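Local atomic coordinates of extracellular ligand-binding receptor (Desulfohalobium retbaense DSM 5692, PDB entry 5ERE), a protein that probably acts as an extracellular sensor, binding ketoleucine in a solute-binding domain of the leucine-binding protein family and cytosine in a tandem PAS region. Residues 481-486 and 496-501; 423-428 and 553-558. One frame throughout, in Å; residues are numbered along the deposited sequence.

Interaction 1 (481-486 and 496-501); sequences QRDGTT and GKNAFA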
loop_
_atom_site.group_PDB
_atom_site.type_symbol
_atom_site.label_atom_id
_atom_site.label_comp_id
_atom_site.label_asym_id
_atom_site.label_seq_id
_atom_site.Cartn_x
_atom_site.Cartn_y
_atom_site.Cartn_z
ATOM N N GLN A 481 4.926 -25.030 0.195
ATOM C CA GLN A 481 5.967 -26.022 -0.018
ATOM C C GLN A 481 5.633 -26.959 -1.171
ATOM O O GLN A 481 4.479 -27.114 -1.505
ATOM C CB GLN A 481 6.136 -26.844 1.225
ATOM C CG GLN A 481 7.512 -27.285 1.450
ATOM C CD GLN A 481 7.747 -27.501 2.906
ATOM O OE1 GLN A 481 8.665 -26.929 3.466
ATOM N NE2 GLN A 481 6.903 -28.316 3.537
ATOM N N ARG A 482 6.634 -27.611 -1.747
ATOM C CA ARG A 482 6.378 -28.497 -2.898
ATOM C C ARG A 482 5.332 -29.571 -2.577
ATOM O O ARG A 482 4.402 -29.772 -3.357
ATOM C CB ARG A 482 7.666 -29.152 -3.355
ATOM C CG ARG A 482 7.832 -29.222 -4.847
ATOM C CD ARG A 482 7.282 -30.477 -5.356
ATOM N NE ARG A 482 7.460 -30.635 -6.794
ATOM C CZ ARG A 482 6.871 -31.606 -7.488
ATOM N NH1 ARG A 482 6.056 -32.460 -6.865
ATOM N NH2 ARG A 482 7.067 -31.713 -8.798
ATOM N N ASP A 483 5.468 -30.229 -1.424
ATOM C CA ASP A 483 4.473 -31.199 -0.945
ATOM C C ASP A 483 3.099 -30.608 -0.622
ATOM O O ASP A 483 2.293 -31.280 0.003
ATOM C CB ASP A 483 4.996 -31.934 0.322
ATOM C CG ASP A 483 5.192 -31.012 1.534
ATOM O OD1 ASP A 483 4.701 -29.865 1.538
ATOM O OD2 ASP A 483 5.832 -31.454 2.515
ATOM N N GLY A 484 2.827 -29.361 -0.999
ATOM C CA GLY A 484 1.537 -28.753 -0.683
ATOM C C GLY A 484 1.358 -28.080 0.684
ATOM O O GLY A 484 0.378 -27.382 0.889
ATOM N N THR A 485 2.296 -28.247 1.607
ATOM C CA THR A 485 2.196 -27.594 2.923
ATOM C C THR A 485 2.292 -26.059 2.854
ATOM O O THR A 485 3.192 -25.486 2.224
ATOM C CB THR A 485 3.293 -28.091 3.869
ATOM O OG1 THR A 485 3.365 -29.519 3.828
ATOM C CG2 THR A 485 3.032 -27.634 5.298
ATOM N N THR A 486 1.347 -25.395 3.499
ATOM C CA THR A 486 1.388 -23.943 3.593
ATOM C C THR A 486 2.484 -23.473 4.544
ATOM O O THR A 486 2.472 -23.793 5.723
ATOM C CB THR A 486 0.039 -23.383 4.036
ATOM O OG1 THR A 486 -0.937 -23.719 3.044
ATOM C CG2 THR A 486 0.082 -21.870 4.188
ATOM N N GLY A 496 0.990 -24.599 8.082
ATOM C CA GLY A 496 1.212 -25.963 8.527
ATOM C C GLY A 496 0.198 -26.922 7.919
ATOM O O GLY A 496 0.393 -28.119 7.973
ATOM N N LYS A 497 -0.863 -26.383 7.324
ATOM C CA LYS A 497 -1.896 -27.199 6.699
ATOM C C LYS A 497 -1.427 -27.596 5.331
ATOM O O LYS A 497 -0.825 -26.788 4.613
ATOM C CB LYS A 497 -3.225 -26.457 6.549
ATOM C CG LYS A 497 -3.784 -25.840 7.798
ATOM C CD LYS A 497 -3.993 -26.864 8.885
ATOM C CE LYS A 497 -4.781 -26.276 10.057
ATOM N NZ LYS A 497 -3.903 -25.970 11.226
ATOM N N ASN A 498 -1.704 -28.844 4.978
ATOM C CA ASN A 498 -1.385 -29.345 3.669
ATOM C C ASN A 498 -2.559 -29.082 2.737
ATOM O O ASN A 498 -3.525 -28.411 3.120
ATOM C CB ASN A 498 -1.052 -30.831 3.741
ATOM C CG ASN A 498 0.108 -31.203 2.848
ATOM O OD1 ASN A 498 -0.031 -31.238 1.632
ATOM N ND2 ASN A 498 1.263 -31.482 3.449
ATOM N N ALA A 499 -2.446 -29.567 1.504
ATOM C CA ALA A 499 -3.557 -29.558 0.566
ATOM C C ALA A 499 -3.779 -30.982 0.037
ATOM O O ALA A 499 -4.606 -31.214 -0.849
ATOM C CB ALA A 499 -3.298 -28.583 -0.567
ATOM N N PHE A 500 -3.013 -31.920 0.594
ATOM C CA PHE A 500 -3.272 -33.345 0.455
ATOM C C PHE A 500 -3.476 -33.902 1.869
ATOM O O PHE A 500 -2.654 -34.669 2.367
ATOM C CB PHE A 500 -2.122 -34.051 -0.269
ATOM N N ALA A 501 -4.567 -33.482 2.511
ATOM C CA ALA A 501 -4.904 -33.911 3.869
ATOM C C ALA A 501 -6.317 -33.457 4.243
ATOM O O ALA A 501 -7.244 -34.269 4.347
ATOM C CB ALA A 501 -3.894 -33.363 4.867
#
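Thr486 N donates to Lys497 O at 2.8 Å, almost straight at 176°, and Gly496 N to Thr486 O at 2.9 Å, in the carbonyl plane. The touching parts run 122° apart, and the CA atoms come nearest at Thr485 and Asn498. Residues 481-484 form a type I beta turn closed by Gly484 N on Gln481 O; at the positive phi of Gly484 (85°) a side chain would collide with the carbonyl O of Asp483.

Each segment holds an Asx turn of its own, made by the bonds from Thr485 N to Asp483 OD1 (2.9 Å) and from Phe500 N to Asn498 OD1 (3.2 Å). Each oxygen has a second donor: Thr485 OG1 lies 2.7 Å from Asp483 OD1, on the same carboxylate face as Thr485 N, and Ala499 N 2.9 Å from Asn498 OD1. The side chains of Thr485 and Asn498 cross at about a right angle, Thr485 OG1 coming 2.9 Å from Asn498 ND2, too poorly angled for a hydrogen bond, while Thr485 CG2, anti to its own N, packs 3.8 Å from Gly496 O. With an alanine in place of Asn498, the amides of Ala499 and Phe500 would probably lose their shared acceptor.

The contact ties the turn between strands 476-480 and 486-488 to the loop after the latter, an outermost strand of its sheet; Arg482 and Ala499 touch helix 515-520.

Interaction 2 (423-428 and 553-558); sequences LSQAIK and TNYRLA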
loop_
_atom_site.group_PDB
_atom_site.type_symbol
_atom_site.label_atom_id
_atom_site.label_comp_id
_atom_site.label_asym_id
_atom_site.label_seq_id
_atom_site.Cartn_x
_atom_site.Cartn_y
_atom_site.Cartn_z
ATOM N N LEU A 423 19.277 -25.691 0.505
ATOM C CA LEU A 423 18.280 -24.848 1.152
ATOM C C LEU A 423 17.263 -25.809 1.706
ATOM O O LEU A 423 16.760 -26.637 0.955
ATOM C CB LEU A 423 17.633 -23.839 0.178
ATOM C CG LEU A 423 16.604 -22.870 0.800
ATOM C CD1 LEU A 423 17.303 -21.851 1.763
ATOM C CD2 LEU A 423 15.804 -22.135 -0.237
ATOM N N SER A 424 16.952 -25.719 3.004
ATOM C CA SER A 424 16.032 -26.692 3.592
ATOM C C SER A 424 14.577 -26.400 3.227
ATOM O O SER A 424 14.218 -25.293 2.818
ATOM C CB SER A 424 16.169 -26.735 5.130
ATOM O OG SER A 424 15.554 -25.610 5.733
ATOM N N GLN A 425 13.740 -27.425 3.368
ATOM C CA GLN A 425 12.303 -27.249 3.480
ATOM C C GLN A 425 12.036 -26.536 4.805
ATOM O O GLN A 425 12.914 -26.488 5.633
ATOM C CB GLN A 425 11.584 -28.609 3.491
ATOM C CG GLN A 425 11.879 -29.540 2.355
ATOM C CD GLN A 425 11.381 -29.017 1.006
ATOM O OE1 GLN A 425 10.518 -28.131 0.939
ATOM N NE2 GLN A 425 11.930 -29.561 -0.074
ATOM N N ALA A 426 10.822 -26.041 5.015
ATOM C CA ALA A 426 10.436 -25.437 6.299
ATOM C C ALA A 426 10.195 -26.509 7.363
ATOM O O ALA A 426 9.192 -27.206 7.325
ATOM C CB ALA A 426 9.200 -24.584 6.112
ATOM N N ILE A 427 11.136 -26.671 8.280
ATOM C CA ILE A 427 11.104 -27.776 9.233
ATOM C C ILE A 427 11.337 -27.196 10.617
ATOM O O ILE A 427 11.773 -26.058 10.750
ATOM C CB ILE A 427 12.178 -28.874 8.930
ATOM C CG1 ILE A 427 13.608 -28.257 8.952
ATOM C CG2 ILE A 427 11.906 -29.581 7.575
ATOM C CD1 ILE A 427 14.751 -29.288 8.864
ATOM N N LYS A 428 11.037 -27.980 11.644
ATOM C CA LYS A 428 11.243 -27.549 13.036
ATOM C C LYS A 428 12.739 -27.534 13.367
ATOM O O LYS A 428 13.458 -28.519 13.197
ATOM C CB LYS A 428 10.467 -28.458 14.000
ATOM C CG LYS A 428 10.553 -28.057 15.491
ATOM C CD LYS A 428 9.708 -26.824 15.836
ATOM C CE LYS A 428 9.760 -26.507 17.336
ATOM N NZ LYS A 428 9.018 -27.492 18.192
ATOM N N THR A 553 15.581 -26.503 -4.063
ATOM C CA THR A 553 14.474 -26.365 -3.100
ATOM C C THR A 553 13.687 -25.135 -3.502
ATOM O O THR A 553 14.144 -24.004 -3.395
ATOM C CB THR A 553 14.960 -26.248 -1.659
ATOM O OG1 THR A 553 15.692 -27.426 -1.332
ATOM C CG2 THR A 553 13.768 -26.056 -0.645
ATOM N N ASN A 554 12.527 -25.381 -4.064
ATOM C CA ASN A 554 11.676 -24.319 -4.541
ATOM C C ASN A 554 10.350 -24.265 -3.784
ATOM O O ASN A 554 9.806 -25.296 -3.398
ATOM C CB ASN A 554 11.445 -24.492 -6.046
ATOM C CG ASN A 554 12.753 -24.524 -6.824
ATOM O OD1 ASN A 554 13.506 -23.549 -6.846
ATOM N ND2 ASN A 554 13.043 -25.654 -7.437
ATOM N N TYR A 555 9.869 -23.038 -3.577
ATOM C CA TYR A 555 8.584 -22.752 -2.955
ATOM C C TYR A 555 7.704 -22.064 -3.946
ATOM O O TYR A 555 8.178 -21.235 -4.753
ATOM C CB TYR A 555 8.743 -21.842 -1.717
ATOM C CG TYR A 555 9.836 -22.281 -0.817
ATOM C CD1 TYR A 555 9.697 -23.389 -0.005
ATOM C CD2 TYR A 555 11.035 -21.599 -0.799
ATOM C CE1 TYR A 555 10.733 -23.792 0.815
ATOM C CE2 TYR A 555 12.045 -21.990 -0.004
ATOM C CZ TYR A 555 11.903 -23.083 0.804
ATOM O OH TYR A 555 12.968 -23.445 1.599
ATOM N N ARG A 556 6.415 -22.357 -3.854
ATOM C CA ARG A 556 5.444 -21.686 -4.680
ATOM C C ARG A 556 4.951 -20.441 -3.987
ATOM O O ARG A 556 4.617 -20.470 -2.799
ATOM C CB ARG A 556 4.263 -22.605 -5.016
ATOM C CG ARG A 556 4.663 -23.962 -5.510
ATOM C CD ARG A 556 5.143 -23.957 -6.981
ATOM N NE ARG A 556 5.394 -25.321 -7.447
ATOM C CZ ARG A 556 6.570 -25.812 -7.845
ATOM N NH1 ARG A 556 7.657 -25.058 -7.877
ATOM N NH2 ARG A 556 6.658 -27.079 -8.239
ATOM N N LEU A 557 4.910 -19.360 -4.771
ATOM C CA LEU A 557 4.529 -18.030 -4.362
ATOM C C LEU A 557 3.297 -17.690 -5.144
ATOM O O LEU A 557 3.350 -17.574 -6.378
ATOM C CB LEU A 557 5.665 -17.024 -4.637
ATOM C CG LEU A 557 5.482 -15.582 -4.166
ATOM C CD1 LEU A 557 5.649 -15.487 -2.633
ATOM C CD2 LEU A 557 6.496 -14.677 -4.885
ATOM N N ALA A 558 2.174 -17.565 -4.439
ATOM C CA ALA A 558 0.878 -17.381 -5.090
ATOM C C ALA A 558 0.241 -16.092 -4.644
ATOM O O ALA A 558 0.290 -15.720 -3.458
ATOM C CB ALA A 558 -0.026 -18.525 -4.790
HETATM O O HOH W 1 18.290 -27.494 -1.678
#
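Tyr555 and Thr553 each place a hydroxyl on a carbonyl of segment 423-428, and these two bonds make the tight part of the contact. Tyr555 OH donates to Ser424 O at 2.5 Å, with a C=O...donor angle of 163°; the carbonyl meets the phenol at the ring edge, in its plane. Thr553 OG1 gives a 2.6 Å bond to Leu423 O, which also accepts from Arg414. A water bridges the same two residues, donating to Thr553 OG1 at 2.6 Å and accepting from Leu423 N at 3.0 Å, so the threonine hydroxyl both gives and receives. The first torsion of Thr553 (chi1 -60°) sets OG1 beside its backbone N and turns CG2 toward Ser424 O, 3.6 Å off, so both branches lie against the opposing backbone. Leu423 CD2 packs 3.8 Å from Tyr555 CE2, and Ile436 touches both residues.

Packing is looser at the partly exposed Gln425, whose bent chain brings CD no closer than 4.1 Å to Thr553 CG2.

Segment 423-428 pairs with strand 434-443 in one antiparallel sheet, whereas 553-558 belongs to another, so the contact joins two sheets, consistent with the interface between the domains of a tandem PAS sensor. Ser424, about 7 Å by side chain from the bound cytosine, also has its OG bonded by the backbone N of Asp437, a residue of that pocket.

Interaction 1 is a surface contact and interaction 2 a buried one, their centres 11 Å apart, with the first nested inside the chain loop that the second closes. Both involve the antiparallel sheet containing 476-480, 486-488 and 553-561: interaction 1 joins two loops at its edge strand 486-488, while interaction 2 connects its strand 553-561 to the cytosine-binding sheet. The chemistry follows the setting: local turns and backbone pairing outside, side-chain hydroxyls satisfying buried carbonyls and an apolar leucine-tyrosine contact inside. Gln481 bridges the two, since its OE1 lies 2.8 Å from Ala426 N, a probable hydrogen bond that gives the turn of interaction 1 a hold on segment 423-428.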